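Uncharacterized protein (Capnocytophaga ochracea, PDB 4W9R) is of unknown function but belongs to the putative esterases of the alpha/beta-hydrolase clan, and so may hydrolyse ester bonds. Local coordinates at residues T265-K268 with V272-V275; G86-E91 with A129-L134; S296-A301 with A320-K325; V184-A189 with F209-G214; G22-E27 with M53-E58. All blocks are in the same frame, centred on the assembly; numbering follows the deposited sequence.

Contact 1 (T265-K268 with V272-V275); sequences TIYK and VKKV
K273 and Y267 provide the polar half of this contact, a cation-pi interaction between two side chains that run next to each other in the same direction. K273 NZ stands over one face of the ring, 3.8 Å from the Y267 centroid and 29° off the normal. The bend at the last carbon bond of the lysine (chi4 -64°) turns the ammonium inward, while nearer the backbone K273 CG lies 3.5 Å from Y267 CD1. The backbone adds a CA-H...O contact, Y267 CA to V272 O at 3.3 Å, and the same carbonyl sits at the ring edge. Here helix 255-270 gives way to a loop, leading to helix 278-290, that first doubles back beside the last turns of helix 255-270. Apolar contacts occupy the other flank: I266 CG2 is 4.2 Å from V272 CG2, and I266 CD1 meets K274 CD, 4.1 Å away. The K274 shaft runs on, extended, to a hydrogen bond from NZ to the carbonyl of Y236, whose ring also receives the charge.

Contact 2 (G86-E91 with A129-L134); sequences GRPINE and ANYYML
Y131 anchors a contact between a loop and the 3-10 turn that follows helix 123-128, with its hydroxyl bonded at one end of the ring and a proline against one face. Y131 CG lies anti to the carbonyl carbon (chi1 -76°), which directs the ring to the 86-88 loop. There Y131 OH donates a hydrogen bond to G86 O; the modelled length of 2.4 Å is too short to be taken literally. The proline supplies a CH-pi contact: P88 CD lies 3.8 Å from the Y131 centroid and 22° off the ring normal, shifted toward the rim at CD2. Between these two anchors, R87 CA approaches Y131 CE2 at 3.8 Å, whereas the arginine side chain extends away. Three consecutive loop residues thus grip the ring along its length. Among its neighbours Y131 meets F127 and F159 edge to face and touches F96, so the contact ties the loop before helix 91-110 to an aromatic cluster drawn from helices 91-110, 123-128 and 156-165.

Contact 3 (S296-A301 with A320-K325); sequences SLKKLA and AEYYEK
With CG of Y322 opposite the backbone N (chi1 166°), the tyrosine ring projects across the gap between two helices, and K298, also extended from its backbone (chi1 -174°), lays its methylenes over that ring. K298 CB sits above the centre of the Y322 ring, 3.6 Å from the centroid, in a CH-pi contact that is almost perpendicular. Further out the lysine slants across the face, bringing K298 CD to 3.5 Å from Y322 CE2. The aliphatic shaft does the packing, and the ammonium end passes beyond the ring. L297 flanks the same tyrosine at its base, L297 CD2 being 4.0 Å from Y322 CB. The E321 carboxylate turns to other partners, a hydrogen bond with Y285 and a salt bridge with R356. This is antiparallel packing of successive helices in the all-helical C-terminal region: the local axes of 294-306 and 314-325 run 159° apart in direction and 9.1 Å at closest approach. Helix 278-290 packs on L297 beside this pair, and helix 329-339 also touches E321, through Y336.

Contact 4 (V184-A189 with F209-G214); sequences VVYDKA and FVDFKG
A beta-alpha-beta unit made of strand 171-180, helix 183-196 and strand 205-213 holds this contact, in which Y186 of the helix reaches D211 on the final strand. Y186 CA and D211 CA are 9.4 Å apart, so a long side chain must bridge the distance; CG of Y186 lies opposite the backbone N (chi1 173°), which sends the ring across the gap to the strand. Y186 OH donates a hydrogen bond to D211 OD2, 2.8 Å away, meeting the oxygen on its syn side and 23° out of the carboxylate plane. The second oxygen, OD1, lies at the ring edge, near its plane, and the planes of ring and carboxylate are 34° apart. A phenylalanine in place of Y186 removes the hydroxyl, and the D211 carboxylate, without that donor, would probably be freer to turn. Y186 also packs on T177 and D179 of strand 171-180, so one tyrosine spans both strands of the unit. Such a helix laid over two neighbouring parallel strands is the repeating crossover of alpha/beta-hydrolase sheets, here at the sheet's last strand within the chain.

Contact 5 (G22-E27 with M53-E58); sequences GIYKPE and MVRYYE
R55 comes up to Y24 with its guanidinium turned almost square to the tyrosine ring, the two planes 89° apart, so that an amino group and not a flat face meets the phenol. R55 NH1 donates a hydrogen bond to Y24 OH at 2.8 Å, bent at the hydrogen to 139°, and it approaches near the ring plane at the edge. The bend of the arginine chain at chi3 (53°) brings NH1 round to that hydroxyl. E27 meets the other terminal nitrogen, and the two side chains cross at a slant: the carboxylate plane stands well turned from the guanidinium, and E27 OE2 forms a salt bridge with R55 NH2 at 3.2 Å, although the glutamate is poorly ordered. E27 and E58 bring like charges near each other, and K65 makes long, weak ion pairs with both. On its remaining nitrogen, R55 NE is paired with E48 of the second subunit. Replacing R55 by an alanine is likely to leave Y24 OH without this donor and cost E27 and E48 of the second subunit their arginine partner. The contact joins the end of strand 17-24, which runs antiparallel in the sheet, and the loop after it to helix 43-59, which follows strand 35-40: helix packed against sheet, as in the alpha/beta-hydrolase layered fold, with one buried arginine serving both that packing and the dimer interface.

Overall arrangement
The five contacts illustrate how one chain fastens two differently built regions. Contacts 2, 4 and 5 belong to the esterase-like part: contacts 4 and 5 both reach the same mixed sheet, about 29 Å apart between centres, and contact 2 lies about 21 Å from contact 4 between centres, on the same side of the chain's centre. Contact 3 sits among the C-terminal helices, about 55 Å between centres from both contact 2 and contact 4, on the opposite side of the chain's centre. Contact 1 stands between, its centre about 18 Å from that of contact 5 and 24 Å from that of contact 3. Of the five, contact 5 alone reaches the second subunit. An acetate ion lies about 3 Å from the E321 side chain in contact 3, probably from the crystallisation liquor.

Contact 1 (T265-K268 with V272-V275)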
# COMPACT_ATOMS: atom_id res chain seq x y z
N THR B 265 -6.15 -25.02 -10.65
CA THR B 265 -5.95 -23.71 -11.24
C THR B 265 -4.88 -22.94 -10.48
O THR B 265 -4.08 -22.21 -11.07
CB THR B 265 -7.26 -22.89 -11.26
OG1 THR B 265 -8.26 -23.61 -12.01
CG2 THR B 265 -7.04 -21.53 -11.90
N ILE B 266 -4.86 -23.11 -9.16
CA ILE B 266 -3.83 -22.50 -8.32
C ILE B 266 -2.45 -22.98 -8.76
O ILE B 266 -1.53 -22.17 -8.90
CB ILE B 266 -4.04 -22.83 -6.83
CG1 ILE B 266 -5.30 -22.14 -6.30
CG2 ILE B 266 -2.84 -22.41 -6.01
CD1 ILE B 266 -5.59 -22.45 -4.85
N TYR B 267 -2.31 -24.28 -8.99
CA TYR B 267 -1.03 -24.83 -9.41
C TYR B 267 -0.65 -24.38 -10.82
O TYR B 267 0.53 -24.15 -11.10
CB TYR B 267 -1.06 -26.36 -9.36
CG TYR B 267 0.23 -26.99 -9.84
CD1 TYR B 267 1.38 -26.95 -9.05
CD2 TYR B 267 0.30 -27.62 -11.07
CE1 TYR B 267 2.56 -27.52 -9.49
CE2 TYR B 267 1.48 -28.20 -11.51
CZ TYR B 267 2.61 -28.14 -10.72
OH TYR B 267 3.78 -28.71 -11.15
N LYS B 268 -1.64 -24.25 -11.69
CA LYS B 268 -1.38 -23.84 -13.07
C LYS B 268 -0.92 -22.39 -13.15
O LYS B 268 0.08 -22.08 -13.80
CB LYS B 268 -2.62 -24.06 -13.94
CG LYS B 268 -2.39 -23.81 -15.42
CD LYS B 268 -3.59 -24.23 -16.25
CE LYS B 268 -3.30 -24.11 -17.74
NZ LYS B 268 -4.44 -24.59 -18.57
N VAL B 272 2.36 -23.25 -7.59
CA VAL B 272 2.54 -23.86 -6.28
C VAL B 272 1.42 -24.86 -5.96
O VAL B 272 0.30 -24.73 -6.44
CB VAL B 272 2.58 -22.80 -5.16
CG1 VAL B 272 3.79 -21.89 -5.34
CG2 VAL B 272 1.29 -21.99 -5.13
N LYS B 273 1.75 -25.85 -5.13
CA LYS B 273 0.76 -26.83 -4.70
C LYS B 273 0.27 -26.47 -3.31
O LYS B 273 1.01 -26.59 -2.33
CB LYS B 273 1.35 -28.24 -4.71
CG LYS B 273 1.93 -28.67 -6.05
CD LYS B 273 2.69 -29.99 -5.91
CE LYS B 273 3.31 -30.42 -7.24
NZ LYS B 273 2.28 -30.70 -8.27
N LYS B 274 -0.98 -26.04 -3.22
CA LYS B 274 -1.54 -25.60 -1.94
C LYS B 274 -2.26 -26.73 -1.23
O LYS B 274 -3.18 -27.33 -1.78
CB LYS B 274 -2.49 -24.42 -2.15
CG LYS B 274 -3.12 -23.91 -0.85
CD LYS B 274 -4.09 -22.77 -1.10
CE LYS B 274 -4.60 -22.20 0.21
NZ LYS B 274 -5.50 -21.03 0.00
N VAL B 275 -1.83 -27.03 -0.01
CA VAL B 275 -2.54 -27.96 0.85
C VAL B 275 -3.92 -27.40 1.13
O VAL B 275 -4.05 -26.26 1.57
CB VAL B 275 -1.80 -28.21 2.17
CG1 VAL B 275 -2.61 -29.14 3.07
CG2 VAL B 275 -0.42 -28.79 1.91

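Contact 2 (G86-E91 with A129-L134)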
# COMPACT_ATOMS: atom_id res chain seq x y z
N GLY B 86 12.61 2.88 -30.50
CA GLY B 86 11.34 2.36 -30.01
C GLY B 86 11.43 1.03 -29.28
O GLY B 86 10.42 0.46 -28.87
N ARG B 87 12.65 0.52 -29.14
CA ARG B 87 12.88 -0.72 -28.40
C ARG B 87 14.17 -0.57 -27.59
O ARG B 87 14.97 0.33 -27.88
CB ARG B 87 12.95 -1.92 -29.34
CG ARG B 87 14.22 -1.98 -30.18
CD ARG B 87 14.24 -3.20 -31.08
NE ARG B 87 15.47 -3.26 -31.85
CZ ARG B 87 15.66 -2.61 -33.00
NH1 ARG B 87 14.69 -1.86 -33.50
NH2 ARG B 87 16.82 -2.72 -33.63
N PRO B 88 14.38 -1.41 -26.57
CA PRO B 88 15.63 -1.33 -25.82
C PRO B 88 16.86 -1.53 -26.70
O PRO B 88 16.94 -2.51 -27.44
CB PRO B 88 15.51 -2.46 -24.80
CG PRO B 88 14.05 -2.68 -24.65
CD PRO B 88 13.45 -2.40 -25.99
N ILE B 89 17.82 -0.61 -26.60
CA ILE B 89 19.08 -0.71 -27.31
C ILE B 89 20.20 -0.21 -26.41
O ILE B 89 19.95 0.50 -25.44
CB ILE B 89 19.10 0.11 -28.62
CG1 ILE B 89 18.87 1.60 -28.32
CG2 ILE B 89 18.07 -0.41 -29.62
CD1 ILE B 89 19.26 2.51 -29.46
N ASN B 90 21.43 -0.60 -26.74
CA ASN B 90 22.61 -0.18 -25.98
C ASN B 90 22.46 -0.46 -24.48
O ASN B 90 22.27 -1.60 -24.07
CB ASN B 90 22.89 1.31 -26.21
CG ASN B 90 23.20 1.61 -27.67
OD1 ASN B 90 23.97 0.90 -28.31
ND2 ASN B 90 22.61 2.68 -28.19
N GLU B 91 22.54 0.60 -23.67
CA GLU B 91 22.47 0.46 -22.22
C GLU B 91 21.16 -0.17 -21.76
O GLU B 91 21.14 -1.00 -20.85
CB GLU B 91 22.66 1.81 -21.54
CG GLU B 91 24.04 2.43 -21.73
CD GLU B 91 24.11 3.36 -22.93
OE1 GLU B 91 23.16 3.37 -23.74
OE2 GLU B 91 25.11 4.10 -23.05
N ALA B 129 9.49 -2.67 -18.86
CA ALA B 129 9.01 -3.99 -18.45
C ALA B 129 8.01 -4.57 -19.44
O ALA B 129 7.84 -5.79 -19.51
CB ALA B 129 8.39 -3.91 -17.06
N ASN B 130 7.35 -3.71 -20.21
CA ASN B 130 6.39 -4.16 -21.21
C ASN B 130 7.02 -5.05 -22.27
O ASN B 130 6.38 -5.96 -22.80
CB ASN B 130 5.73 -2.96 -21.90
CG ASN B 130 4.84 -2.17 -20.96
OD1 ASN B 130 4.26 -2.71 -20.03
ND2 ASN B 130 4.72 -0.87 -21.22
N TYR B 131 8.30 -4.79 -22.56
CA TYR B 131 8.97 -5.45 -23.67
C TYR B 131 9.29 -6.92 -23.41
O TYR B 131 9.75 -7.62 -24.31
CB TYR B 131 10.25 -4.68 -24.02
CG TYR B 131 9.96 -3.41 -24.79
CD1 TYR B 131 9.57 -2.25 -24.13
CD2 TYR B 131 10.05 -3.38 -26.18
CE1 TYR B 131 9.30 -1.09 -24.83
CE2 TYR B 131 9.78 -2.23 -26.88
CZ TYR B 131 9.40 -1.08 -26.21
OH TYR B 131 9.13 0.06 -26.91
N TYR B 132 9.05 -7.38 -22.19
CA TYR B 132 9.21 -8.80 -21.89
C TYR B 132 8.10 -9.62 -22.54
O TYR B 132 8.20 -10.84 -22.65
CB TYR B 132 9.24 -9.02 -20.38
CG TYR B 132 10.50 -8.50 -19.73
CD1 TYR B 132 11.72 -9.13 -19.95
CD2 TYR B 132 10.49 -7.38 -18.92
CE1 TYR B 132 12.88 -8.66 -19.38
CE2 TYR B 132 11.65 -6.90 -18.34
CZ TYR B 132 12.84 -7.54 -18.57
OH TYR B 132 14.01 -7.08 -18.00
N MSE B 133 7.04 -8.95 -22.97
CA MSE B 133 5.96 -9.58 -23.73
C MSE B 133 6.41 -10.00 -25.12
O MSE B 133 5.83 -10.89 -25.74
CB MSE B 133 4.76 -8.64 -23.85
CG MSE B 133 3.87 -8.57 -22.63
SE MSE B 133 2.57 -7.13 -22.81
CE MSE B 133 2.04 -7.43 -24.65
N LEU B 134 7.45 -9.33 -25.63
CA LEU B 134 7.90 -9.54 -27.00
C LEU B 134 8.97 -10.63 -27.10
O LEU B 134 9.50 -10.87 -28.18
CB LEU B 134 8.43 -8.23 -27.58
CG LEU B 134 7.50 -7.02 -27.45
CD1 LEU B 134 8.11 -5.79 -28.10
CD2 LEU B 134 6.13 -7.32 -28.03

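Contact 3 (S296-A301 with A320-K325)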
# COMPACT_ATOMS: atom_id res chain seq x y z
N SER B 296 -19.31 -37.23 -5.09
CA SER B 296 -18.30 -36.24 -4.74
C SER B 296 -17.70 -36.54 -3.38
O SER B 296 -16.53 -36.27 -3.13
CB SER B 296 -18.91 -34.83 -4.76
OG SER B 296 -19.24 -34.42 -6.07
N LEU B 297 -18.52 -37.09 -2.49
CA LEU B 297 -18.08 -37.41 -1.13
C LEU B 297 -16.99 -38.48 -1.13
O LEU B 297 -16.03 -38.40 -0.37
CB LEU B 297 -19.27 -37.86 -0.28
CG LEU B 297 -18.97 -38.19 1.19
CD1 LEU B 297 -18.37 -36.98 1.89
CD2 LEU B 297 -20.23 -38.65 1.89
N LYS B 298 -17.15 -39.48 -2.00
CA LYS B 298 -16.17 -40.55 -2.12
C LYS B 298 -14.84 -40.01 -2.64
O LYS B 298 -13.77 -40.35 -2.13
CB LYS B 298 -16.68 -41.66 -3.04
CG LYS B 298 -15.78 -42.88 -3.11
CD LYS B 298 -16.27 -43.86 -4.17
CE LYS B 298 -15.56 -45.20 -4.06
NZ LYS B 298 -14.09 -45.08 -4.25
N LYS B 299 -14.92 -39.16 -3.66
CA LYS B 299 -13.74 -38.57 -4.26
C LYS B 299 -13.10 -37.54 -3.34
O LYS B 299 -11.89 -37.32 -3.38
CB LYS B 299 -14.09 -37.93 -5.61
CG LYS B 299 -14.42 -38.95 -6.69
CD LYS B 299 -14.77 -38.30 -8.02
CE LYS B 299 -16.15 -37.65 -7.97
NZ LYS B 299 -16.59 -37.20 -9.32
N LEU B 300 -13.92 -36.91 -2.50
CA LEU B 300 -13.41 -35.94 -1.53
C LEU B 300 -12.61 -36.64 -0.44
O LEU B 300 -11.60 -36.12 0.03
CB LEU B 300 -14.57 -35.15 -0.90
CG LEU B 300 -14.19 -34.14 0.18
CD1 LEU B 300 -13.26 -33.07 -0.37
CD2 LEU B 300 -15.44 -33.51 0.79
N ALA B 301 -13.06 -37.83 -0.05
CA ALA B 301 -12.40 -38.61 0.98
C ALA B 301 -10.99 -38.99 0.57
O ALA B 301 -10.05 -38.90 1.36
CB ALA B 301 -13.21 -39.85 1.31
N ALA B 320 -16.76 -43.53 5.20
CA ALA B 320 -17.74 -44.31 5.94
C ALA B 320 -19.15 -43.78 5.71
O ALA B 320 -20.10 -44.55 5.57
CB ALA B 320 -17.41 -44.32 7.42
N GLU B 321 -19.28 -42.45 5.69
CA GLU B 321 -20.57 -41.83 5.42
C GLU B 321 -21.04 -42.15 4.01
O GLU B 321 -22.22 -42.35 3.77
CB GLU B 321 -20.50 -40.32 5.63
CG GLU B 321 -20.67 -39.88 7.08
CD GLU B 321 -20.83 -38.37 7.22
OE1 GLU B 321 -20.49 -37.64 6.27
OE2 GLU B 321 -21.32 -37.92 8.28
N TYR B 322 -20.09 -42.19 3.08
CA TYR B 322 -20.40 -42.51 1.69
C TYR B 322 -20.98 -43.92 1.56
O TYR B 322 -21.93 -44.14 0.80
CB TYR B 322 -19.16 -42.39 0.81
CG TYR B 322 -19.32 -43.03 -0.55
CD1 TYR B 322 -20.05 -42.40 -1.55
CD2 TYR B 322 -18.76 -44.27 -0.83
CE1 TYR B 322 -20.20 -42.98 -2.80
CE2 TYR B 322 -18.91 -44.86 -2.08
CZ TYR B 322 -19.64 -44.21 -3.05
OH TYR B 322 -19.79 -44.78 -4.29
N TYR B 323 -20.41 -44.86 2.29
CA TYR B 323 -20.87 -46.24 2.24
C TYR B 323 -22.29 -46.37 2.78
O TYR B 323 -23.08 -47.17 2.28
CB TYR B 323 -19.91 -47.15 3.01
CG TYR B 323 -18.64 -47.45 2.25
CD1 TYR B 323 -18.67 -47.65 0.87
CD2 TYR B 323 -17.41 -47.52 2.90
CE1 TYR B 323 -17.52 -47.93 0.17
CE2 TYR B 323 -16.25 -47.79 2.20
CZ TYR B 323 -16.31 -47.99 0.83
OH TYR B 323 -15.16 -48.26 0.13
N GLU B 324 -22.62 -45.56 3.78
CA GLU B 324 -23.98 -45.53 4.31
C GLU B 324 -24.96 -45.00 3.27
O GLU B 324 -26.06 -45.52 3.12
CB GLU B 324 -24.05 -44.68 5.58
CG GLU B 324 -23.46 -45.34 6.81
CD GLU B 324 -23.73 -44.56 8.09
OE1 GLU B 324 -23.31 -43.39 8.18
OE2 GLU B 324 -24.38 -45.12 9.00
N LYS B 325 -24.54 -43.97 2.54
CA LYS B 325 -25.40 -43.32 1.56
C LYS B 325 -25.73 -44.23 0.37
O LYS B 325 -26.81 -44.14 -0.20
CB LYS B 325 -24.77 -42.03 1.05
CG LYS B 325 -24.53 -40.99 2.13
CD LYS B 325 -25.82 -40.62 2.85
CE LYS B 325 -25.56 -39.62 3.97
NZ LYS B 325 -26.82 -39.22 4.66

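Contact 4 (V184-A189 with F209-G214)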
# COMPACT_ATOMS: atom_id res chain seq x y z
N VAL B 184 1.78 15.68 -18.96
CA VAL B 184 2.53 15.26 -20.13
C VAL B 184 2.70 13.74 -20.18
O VAL B 184 2.39 13.10 -21.18
CB VAL B 184 3.92 15.93 -20.18
CG1 VAL B 184 4.80 15.27 -21.24
CG2 VAL B 184 3.78 17.42 -20.44
N VAL B 185 3.18 13.18 -19.07
CA VAL B 185 3.36 11.74 -18.94
C VAL B 185 2.03 10.99 -19.00
O VAL B 185 1.91 9.96 -19.66
CB VAL B 185 4.07 11.39 -17.62
CG1 VAL B 185 4.13 9.88 -17.42
CG2 VAL B 185 5.46 12.00 -17.59
N TYR B 186 1.03 11.53 -18.30
CA TYR B 186 -0.29 10.92 -18.23
C TYR B 186 -0.93 10.76 -19.61
O TYR B 186 -1.49 9.71 -19.93
CB TYR B 186 -1.20 11.74 -17.32
CG TYR B 186 -2.64 11.28 -17.29
CD1 TYR B 186 -3.02 10.17 -16.56
CD2 TYR B 186 -3.62 11.97 -18.00
CE1 TYR B 186 -4.34 9.75 -16.53
CE2 TYR B 186 -4.94 11.56 -17.98
CZ TYR B 186 -5.29 10.45 -17.24
OH TYR B 186 -6.61 10.04 -17.21
N ASP B 187 -0.86 11.81 -20.42
CA ASP B 187 -1.46 11.79 -21.75
C ASP B 187 -0.80 10.74 -22.64
O ASP B 187 -1.49 10.01 -23.35
CB ASP B 187 -1.36 13.16 -22.41
CG ASP B 187 -2.31 14.17 -21.80
OD1 ASP B 187 -3.35 13.75 -21.24
OD2 ASP B 187 -2.03 15.38 -21.89
N LYS B 188 0.52 10.66 -22.58
CA LYS B 188 1.25 9.67 -23.37
C LYS B 188 0.89 8.25 -22.94
O LYS B 188 0.82 7.35 -23.77
CB LYS B 188 2.76 9.89 -23.25
CG LYS B 188 3.25 11.18 -23.90
CD LYS B 188 4.77 11.22 -24.03
CE LYS B 188 5.44 11.17 -22.67
NZ LYS B 188 6.93 11.22 -22.79
N ALA B 189 0.63 8.08 -21.65
CA ALA B 189 0.25 6.78 -21.11
C ALA B 189 -1.10 6.33 -21.67
O ALA B 189 -1.26 5.17 -22.07
CB ALA B 189 0.20 6.83 -19.59
N PHE B 209 -6.10 -2.39 -16.89
CA PHE B 209 -5.61 -1.02 -16.92
C PHE B 209 -6.46 -0.13 -16.02
O PHE B 209 -7.65 0.07 -16.26
CB PHE B 209 -5.62 -0.46 -18.35
CG PHE B 209 -5.42 1.02 -18.41
CD1 PHE B 209 -4.22 1.59 -18.03
CD2 PHE B 209 -6.44 1.86 -18.85
CE1 PHE B 209 -4.03 2.96 -18.08
CE2 PHE B 209 -6.26 3.23 -18.91
CZ PHE B 209 -5.05 3.78 -18.52
N VAL B 210 -5.83 0.41 -14.98
CA VAL B 210 -6.53 1.25 -14.03
C VAL B 210 -6.06 2.70 -14.14
O VAL B 210 -4.88 3.00 -13.93
CB VAL B 210 -6.33 0.76 -12.58
CG1 VAL B 210 -7.06 1.66 -11.61
CG2 VAL B 210 -6.81 -0.67 -12.45
N ASP B 211 -6.98 3.59 -14.47
CA ASP B 211 -6.68 5.01 -14.56
C ASP B 211 -7.08 5.70 -13.27
O ASP B 211 -8.27 5.78 -12.94
CB ASP B 211 -7.41 5.63 -15.75
CG ASP B 211 -7.20 7.13 -15.84
OD1 ASP B 211 -6.20 7.64 -15.31
OD2 ASP B 211 -8.05 7.81 -16.46
N PHE B 212 -6.10 6.21 -12.53
CA PHE B 212 -6.40 6.92 -11.30
C PHE B 212 -6.54 8.40 -11.61
O PHE B 212 -5.55 9.07 -11.90
CB PHE B 212 -5.30 6.71 -10.25
CG PHE B 212 -5.17 5.29 -9.78
CD1 PHE B 212 -4.35 4.39 -10.44
CD2 PHE B 212 -5.84 4.86 -8.65
CE1 PHE B 212 -4.23 3.08 -10.00
CE2 PHE B 212 -5.72 3.56 -8.20
CZ PHE B 212 -4.91 2.67 -8.87
N LYS B 213 -7.76 8.90 -11.51
CA LYS B 213 -8.03 10.28 -11.89
C LYS B 213 -8.25 11.12 -10.65
O LYS B 213 -9.01 10.74 -9.75
CB LYS B 213 -9.24 10.35 -12.83
CG LYS B 213 -9.39 11.68 -13.54
CD LYS B 213 -10.46 11.61 -14.62
CE LYS B 213 -10.10 10.58 -15.68
NZ LYS B 213 -11.14 10.50 -16.75
N GLY B 214 -7.58 12.26 -10.59
CA GLY B 214 -7.63 13.12 -9.42
C GLY B 214 -6.74 12.59 -8.32
O GLY B 214 -6.86 12.98 -7.16

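Contact 5 (G22-E27 with M53-E58)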
# COMPACT_ATOMS: atom_id res chain seq x y z
N GLY B 22 18.72 -6.83 -3.76
CA GLY B 22 18.36 -7.34 -2.45
C GLY B 22 17.28 -8.38 -2.57
O GLY B 22 16.52 -8.40 -3.53
N ILE B 23 17.21 -9.24 -1.56
CA ILE B 23 16.41 -10.45 -1.64
C ILE B 23 15.57 -10.64 -0.40
O ILE B 23 16.09 -10.66 0.72
CB ILE B 23 17.29 -11.70 -1.84
CG1 ILE B 23 18.16 -11.57 -3.09
CG2 ILE B 23 16.43 -12.95 -1.91
CD1 ILE B 23 19.09 -12.74 -3.31
N TYR B 24 14.26 -10.78 -0.60
CA TYR B 24 13.38 -11.14 0.50
C TYR B 24 13.05 -12.63 0.43
O TYR B 24 12.60 -13.13 -0.60
CB TYR B 24 12.10 -10.32 0.47
CG TYR B 24 11.04 -10.87 1.39
CD1 TYR B 24 11.13 -10.72 2.77
CD2 TYR B 24 9.95 -11.58 0.88
CE1 TYR B 24 10.17 -11.24 3.61
CE2 TYR B 24 8.99 -12.10 1.72
CZ TYR B 24 9.10 -11.93 3.08
OH TYR B 24 8.15 -12.45 3.92
N LYS B 25 13.27 -13.32 1.54
CA LYS B 25 12.85 -14.70 1.68
C LYS B 25 11.80 -14.78 2.77
O LYS B 25 11.84 -14.01 3.73
CB LYS B 25 14.03 -15.62 2.01
CG LYS B 25 15.06 -15.74 0.91
CD LYS B 25 16.08 -16.81 1.26
CE LYS B 25 16.80 -16.50 2.56
NZ LYS B 25 17.80 -17.56 2.90
N PRO B 26 10.84 -15.71 2.63
CA PRO B 26 9.77 -15.83 3.63
C PRO B 26 10.30 -16.21 5.01
O PRO B 26 11.50 -16.42 5.18
CB PRO B 26 8.89 -16.94 3.06
CG PRO B 26 9.15 -16.91 1.59
CD PRO B 26 10.60 -16.57 1.46
N GLU B 27 9.40 -16.34 5.97
CA GLU B 27 9.79 -16.52 7.36
C GLU B 27 10.33 -17.92 7.59
O GLU B 27 11.52 -18.09 7.87
CB GLU B 27 8.59 -16.27 8.28
CG GLU B 27 8.02 -14.87 8.14
CD GLU B 27 6.54 -14.81 8.44
OE1 GLU B 27 5.90 -15.89 8.48
OE2 GLU B 27 6.01 -13.70 8.64
N MSE B 53 3.53 -5.69 1.40
CA MSE B 53 2.20 -6.05 0.94
C MSE B 53 2.06 -7.54 0.61
O MSE B 53 0.98 -8.10 0.74
CB MSE B 53 1.80 -5.20 -0.27
CG MSE B 53 1.53 -3.74 0.07
SE MSE B 53 0.85 -2.67 -1.42
CE MSE B 53 1.27 -0.89 -0.75
N VAL B 54 3.15 -8.19 0.20
CA VAL B 54 3.08 -9.63 -0.07
C VAL B 54 3.07 -10.41 1.24
O VAL B 54 2.52 -11.50 1.31
CB VAL B 54 4.23 -10.13 -0.98
CG1 VAL B 54 4.19 -9.43 -2.33
CG2 VAL B 54 5.58 -9.94 -0.31
N ARG B 55 3.68 -9.83 2.28
CA ARG B 55 3.62 -10.42 3.61
C ARG B 55 2.23 -10.23 4.20
O ARG B 55 1.70 -11.10 4.88
CB ARG B 55 4.67 -9.79 4.52
CG ARG B 55 6.10 -10.12 4.14
CD ARG B 55 7.10 -9.36 5.01
NE ARG B 55 6.85 -9.57 6.43
CZ ARG B 55 7.34 -10.59 7.13
NH1 ARG B 55 8.10 -11.50 6.54
NH2 ARG B 55 7.06 -10.71 8.42
N TYR B 56 1.66 -9.06 3.93
CA TYR B 56 0.31 -8.71 4.36
C TYR B 56 -0.71 -9.70 3.81
O TYR B 56 -1.48 -10.29 4.56
CB TYR B 56 -0.00 -7.28 3.90
CG TYR B 56 -1.43 -6.81 4.12
CD1 TYR B 56 -1.81 -6.22 5.32
CD2 TYR B 56 -2.37 -6.92 3.11
CE1 TYR B 56 -3.11 -5.77 5.51
CE2 TYR B 56 -3.67 -6.48 3.29
CZ TYR B 56 -4.03 -5.91 4.49
OH TYR B 56 -5.32 -5.47 4.66
N TYR B 57 -0.70 -9.88 2.49
CA TYR B 57 -1.61 -10.80 1.83
C TYR B 57 -1.38 -12.25 2.27
O TYR B 57 -2.32 -13.04 2.34
CB TYR B 57 -1.48 -10.69 0.31
CG TYR B 57 -2.15 -9.47 -0.27
CD1 TYR B 57 -3.41 -9.08 0.16
CD2 TYR B 57 -1.52 -8.71 -1.25
CE1 TYR B 57 -4.03 -7.96 -0.38
CE2 TYR B 57 -2.14 -7.59 -1.79
CZ TYR B 57 -3.39 -7.23 -1.35
OH TYR B 57 -4.01 -6.12 -1.88
N GLU B 58 -0.13 -12.59 2.56
CA GLU B 58 0.21 -13.94 2.98
C GLU B 58 -0.37 -14.25 4.36
O GLU B 58 -0.80 -15.37 4.63
CB GLU B 58 1.73 -14.14 2.98
CG GLU B 58 2.18 -15.59 3.11
CD GLU B 58 2.30 -16.04 4.55
OE1 GLU B 58 2.43 -15.17 5.44
OE2 GLU B 58 2.27 -17.27 4.80